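Local coordinates for GTPase activator-like protein (Chaetomium thermophilum, PDB 5HIU), which probably acts as a GTPase activator, the fragment here being the N-terminal helical solenoid of this TSC2 protein rather than its GTPase-activating domain, at residues L84-E87 with C88-P92; E96-R99 with S100-H104. All blocks are in the same frame, centred on the assembly; numbering follows the deposited sequence.

Contact 1: L84-E87 with C88-P92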
loop_
_atom_site.group_PDB
_atom_site.type_symbol
_atom_site.label_atom_id
_atom_site.label_comp_id
_atom_site.label_asym_id
_atom_site.label_seq_id
_atom_site.Cartn_x
_atom_site.Cartn_y
_atom_site.Cartn_z
ATOM N N LEU A 84 17.521 13.384 25.975
ATOM C CA LEU A 84 18.953 13.485 26.028
ATOM C C LEU A 84 19.541 12.450 25.088
ATOM O O LEU A 84 20.543 12.722 24.423
ATOM C CB LEU A 84 19.439 13.275 27.457
ATOM C CG LEU A 84 20.922 12.970 27.660
ATOM C CD1 LEU A 84 21.762 14.201 27.359
ATOM C CD2 LEU A 84 21.145 12.488 29.083
ATOM N N LEU A 85 18.925 11.264 25.048
ATOM C CA LEU A 85 19.411 10.165 24.204
ATOM C C LEU A 85 19.205 10.499 22.721
ATOM O O LEU A 85 20.050 10.217 21.873
ATOM C CB LEU A 85 18.718 8.847 24.570
ATOM C CG LEU A 85 19.006 8.231 25.949
ATOM C CD1 LEU A 85 18.265 6.907 26.103
ATOM C CD2 LEU A 85 20.492 8.001 26.208
ATOM N N ILE A 86 18.079 11.120 22.437
ATOM C CA ILE A 86 17.738 11.554 21.098
ATOM C C ILE A 86 18.785 12.517 20.567
ATOM O O ILE A 86 19.218 12.403 19.412
ATOM C CB ILE A 86 16.340 12.201 21.107
ATOM C CG1 ILE A 86 15.297 11.102 21.045
ATOM C CG2 ILE A 86 16.148 13.150 19.942
ATOM C CD1 ILE A 86 13.968 11.517 21.580
ATOM N N GLU A 87 19.202 13.458 21.402
ATOM C CA GLU A 87 20.252 14.380 20.988
ATOM C C GLU A 87 21.566 13.653 20.820
ATOM O O GLU A 87 22.326 13.996 19.931
ATOM C CB GLU A 87 20.405 15.561 21.957
ATOM C CG GLU A 87 19.262 16.559 21.895
ATOM C CD GLU A 87 18.975 17.034 20.480
ATOM O OE1 GLU A 87 19.790 17.812 19.948
ATOM O OE2 GLU A 87 17.939 16.627 19.895
ATOM N N CYS A 88 21.826 12.645 21.652
ATOM C CA CYS A 88 23.077 11.892 21.574
ATOM C C CYS A 88 23.222 11.082 20.279
ATOM O O CYS A 88 24.277 11.087 19.660
ATOM C CB CYS A 88 23.247 10.985 22.795
ATOM S SG CYS A 88 23.537 11.903 24.328
ATOM N N VAL A 89 22.175 10.387 19.859
ATOM C CA VAL A 89 22.300 9.547 18.674
ATOM C C VAL A 89 22.651 10.354 17.433
ATOM O O VAL A 89 23.225 9.810 16.517
ATOM C CB VAL A 89 21.053 8.694 18.404
ATOM C CG1 VAL A 89 20.883 7.661 19.498
ATOM C CG2 VAL A 89 19.798 9.547 18.271
ATOM N N LYS A 90 22.320 11.644 17.413
ATOM C CA LYS A 90 22.635 12.532 16.286
ATOM C C LYS A 90 24.138 12.653 16.041
ATOM O O LYS A 90 24.566 12.800 14.905
ATOM C CB LYS A 90 22.000 13.914 16.489
ATOM C CG LYS A 90 20.485 13.898 16.347
ATOM C CD LYS A 90 19.801 15.092 16.993
ATOM C CE LYS A 90 18.287 14.962 16.831
ATOM N NZ LYS A 90 17.457 16.102 17.328
ATOM N N TYR A 91 24.926 12.557 17.100
ATOM C CA TYR A 91 26.390 12.562 17.016
ATOM C C TYR A 91 26.874 11.801 15.784
ATOM O O TYR A 91 26.540 10.627 15.616
ATOM C CB TYR A 91 26.956 11.912 18.272
ATOM C CG TYR A 91 28.456 11.879 18.405
ATOM C CD1 TYR A 91 29.169 13.020 18.746
ATOM C CD2 TYR A 91 29.162 10.687 18.256
ATOM C CE1 TYR A 91 30.544 12.988 18.902
ATOM C CE2 TYR A 91 30.535 10.643 18.411
ATOM C CZ TYR A 91 31.219 11.799 18.740
ATOM O OH TYR A 91 32.581 11.759 18.899
ATOM N N PRO A 92 27.672 12.464 14.927
ATOM C CA PRO A 92 27.991 11.878 13.635
ATOM C C PRO A 92 28.964 10.715 13.728
ATOM O O PRO A 92 28.650 9.621 13.252
ATOM C CB PRO A 92 28.610 13.041 12.850
ATOM C CG PRO A 92 29.080 14.011 13.870
ATOM C CD PRO A 92 28.445 13.691 15.188
#
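E87 sets out with CG beside its backbone N, then bends sharply at chi2 (-52°), while K90, three residues on, runs out fully extended beyond CG; the short folded acid and the long straight amine therefore cross, and their charged ends meet. K90 NZ lies 2.7 Å from E87 OE2 in a salt bridge, reaching the carboxylate on its syn side but 24° out of its plane. On the way there the lysine chain passes the backbone of I86, with K90 CG 3.6 Å from I86 O. Its methylenes also run alongside the isoleucine branch, K90 CE being 4.2 Å from I86 CG2. Lysine suits this place because its apolar shaft can cover isoleucine while the ammonium reaches the acid. E87 also packs on V50 and V51 of helix 36-52, and I86 on Y117 of helix 115-126.

A different face carries the small sulfur of C88. C88 SG stands beside its own backbone N, 3.1 Å from L84 O and 4.2 Å from L84 CD1; a small side chain suits this close-packed place. The backbone keeps helical spacing here, V89 N donating to L85 O at 2.9 Å with an N-H...O angle of 157°. Further along, Y91 N bonds to C88 O at 3.0 Å, a tighter i to i+3 step. The whole is an i to i+3 glutamate-lysine salt bridge near the C-terminal end of helix 75-89, whose other side chains pack on helices 36-52, 59-65 and 115-126 of the alpha-solenoid.

Contact 2: E96-R99 with S100-H104; sequences ELER and SEYFH
Y102 lays its ring over the carbonyl of E98, one helical turn earlier. Starting from the backbone, Y102 CB sits 3.7 Å from both E98 O and R99 O. The next atom comes closer: Y102 CG is 3.1 Å from E98 O, because chi1 of -56° sets CG beside the backbone N and turns the side chain back along the helix. From there one face of the ring covers the oxygen, and the separation widens slowly to 3.8 Å between Y102 CZ and E98 O. At the tip, Y102 OH passes E98 CB at 4.2 Å and hydrogen-bonds to H59 ND1, so tyrosine suits the place, its ring covering the carbonyl oxygen and its hydroxyl reaching H59 of helix 59-65. The same E98 O accepts a hydrogen bond from Y102 N at 3.0 Å, with an N-H...O angle of 156°, and a weak one from E101 N.

Helix 96-107 is one of the many packed helices of an alpha-solenoid, and Y102 is a buried side chain through which it meets helix 59-65, where W62 lies against the ring with planes about 40° apart. R99 leaves the helix on another flank, its chain bent at chi3, and donates from NE to A133 O and from NH1 to L125 O; the long arginine side chain can thus reach backbone carbonyls of two chain regions. S100, a short side chain, lies within the helix: S100 N donates to E96 O at 3.0 Å and its OG hydrogen-bonds to G134 O.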
loop_
_atom_site.group_PDB
_atom_site.type_symbol
_atom_site.label_atom_id
_atom_site.label_comp_id
_atom_site.label_asym_id
_atom_site.label_seq_id
_atom_site.Cartn_x
_atom_site.Cartn_y
_atom_site.Cartn_z
ATOM N N GLU A 96 30.487 1.740 15.009
ATOM C CA GLU A 96 29.438 0.802 14.682
ATOM C C GLU A 96 28.998 0.043 15.927
ATOM O O GLU A 96 27.814 -0.191 16.119
ATOM C CB GLU A 96 29.910 -0.157 13.593
ATOM C CG GLU A 96 28.781 -0.761 12.780
ATOM C CD GLU A 96 29.253 -1.844 11.817
ATOM O OE1 GLU A 96 28.595 -2.904 11.778
ATOM O OE2 GLU A 96 30.266 -1.648 11.104
ATOM N N LEU A 97 29.940 -0.321 16.784
ATOM C CA LEU A 97 29.600 -1.011 18.012
ATOM C C LEU A 97 28.817 -0.088 18.935
ATOM O O LEU A 97 27.988 -0.552 19.716
ATOM C CB LEU A 97 30.859 -1.489 18.730
ATOM C CG LEU A 97 30.634 -2.354 19.982
ATOM C CD1 LEU A 97 30.267 -3.776 19.574
ATOM C CD2 LEU A 97 31.861 -2.355 20.892
ATOM N N GLU A 98 29.097 1.214 18.856
ATOM C CA GLU A 98 28.390 2.219 19.655
ATOM C C GLU A 98 26.952 2.410 19.140
ATOM O O GLU A 98 25.999 2.504 19.936
ATOM C CB GLU A 98 29.165 3.553 19.674
ATOM C CG GLU A 98 30.337 3.551 20.646
ATOM C CD GLU A 98 31.301 4.733 20.494
ATOM O OE1 GLU A 98 31.382 5.331 19.392
ATOM O OE2 GLU A 98 32.014 5.047 21.483
ATOM N N ARG A 99 26.797 2.445 17.814
ATOM C CA ARG A 99 25.469 2.490 17.202
ATOM C C ARG A 99 24.661 1.264 17.563
ATOM O O ARG A 99 23.448 1.339 17.732
ATOM C CB ARG A 99 25.571 2.592 15.688
ATOM C CG ARG A 99 26.022 3.954 15.202
ATOM C CD ARG A 99 26.240 3.908 13.719
ATOM N NE ARG A 99 25.001 3.550 13.049
ATOM C CZ ARG A 99 24.015 4.402 12.803
ATOM N NH1 ARG A 99 24.113 5.676 13.162
ATOM N NH2 ARG A 99 22.926 3.978 12.200
ATOM N N SER A 100 25.327 0.131 17.693
ATOM C CA SER A 100 24.618 -1.081 18.022
ATOM C C SER A 100 24.061 -0.994 19.422
ATOM O O SER A 100 23.004 -1.523 19.704
ATOM C CB SER A 100 25.515 -2.301 17.882
ATOM O OG SER A 100 24.729 -3.396 17.469
ATOM N N GLU A 101 24.761 -0.312 20.304
ATOM C CA GLU A 101 24.345 -0.260 21.684
ATOM C C GLU A 101 23.231 0.742 21.875
ATOM O O GLU A 101 22.340 0.587 22.721
ATOM C CB GLU A 101 25.534 0.089 22.561
ATOM C CG GLU A 101 25.295 -0.197 24.029
ATOM C CD GLU A 101 26.560 -0.075 24.848
ATOM O OE1 GLU A 101 27.634 -0.595 24.401
ATOM O OE2 GLU A 101 26.454 0.544 25.939
ATOM N N TYR A 102 23.275 1.783 21.069
ATOM C CA TYR A 102 22.201 2.734 21.061
ATOM C C TYR A 102 20.918 2.076 20.536
ATOM O O TYR A 102 19.857 2.176 21.151
ATOM C CB TYR A 102 22.601 3.960 20.244
ATOM C CG TYR A 102 23.887 4.644 20.720
ATOM C CD1 TYR A 102 24.379 4.464 22.008
ATOM C CD2 TYR A 102 24.593 5.486 19.875
ATOM C CE1 TYR A 102 25.544 5.082 22.416
ATOM C CE2 TYR A 102 25.746 6.112 20.280
ATOM C CZ TYR A 102 26.211 5.908 21.548
ATOM O OH TYR A 102 27.351 6.536 21.943
ATOM N N PHE A 103 21.010 1.354 19.437
ATOM C CA PHE A 103 19.818 0.705 18.899
ATOM C C PHE A 103 19.141 -0.215 19.936
ATOM O O PHE A 103 17.940 -0.198 20.097
ATOM C CB PHE A 103 20.174 -0.053 17.626
ATOM C CG PHE A 103 19.061 -0.881 17.087
ATOM C CD1 PHE A 103 18.133 -0.336 16.212
ATOM C CD2 PHE A 103 18.945 -2.221 17.433
ATOM C CE1 PHE A 103 17.104 -1.109 15.694
ATOM C CE2 PHE A 103 17.916 -2.994 16.921
ATOM C CZ PHE A 103 16.996 -2.443 16.050
ATOM N N HIS A 104 19.904 -1.019 20.648
ATOM C CA HIS A 104 19.287 -1.951 21.581
ATOM C C HIS A 104 18.735 -1.273 22.812
ATOM O O HIS A 104 17.721 -1.716 23.358
ATOM C CB HIS A 104 20.266 -3.042 21.930
ATOM C CG HIS A 104 20.559 -3.926 20.764
ATOM N ND1 HIS A 104 21.774 -3.926 20.110
ATOM C CD2 HIS A 104 19.770 -4.796 20.096
ATOM C CE1 HIS A 104 21.730 -4.779 19.105
ATOM N NE2 HIS A 104 20.524 -5.323 19.075
#

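Contact 1 and contact 2 lie on successive helices, 75-89 and 96-107, in series along the chain, and their centres are about 12 Å apart. They meet directly where V89 CG1 packs 4.1 Å from Y102 CB, so the branched valine of one helix rests against the root of the tyrosine of the next. Both also share neighbours: V89 and Y102 each touch W62 of helix 59-65 and L125 of helix 115-126, which places the two in one interhelical core. No ligand or active site is involved; both lie more than 30 Å from the chain's centre, toward the N-terminal end of the solenoid.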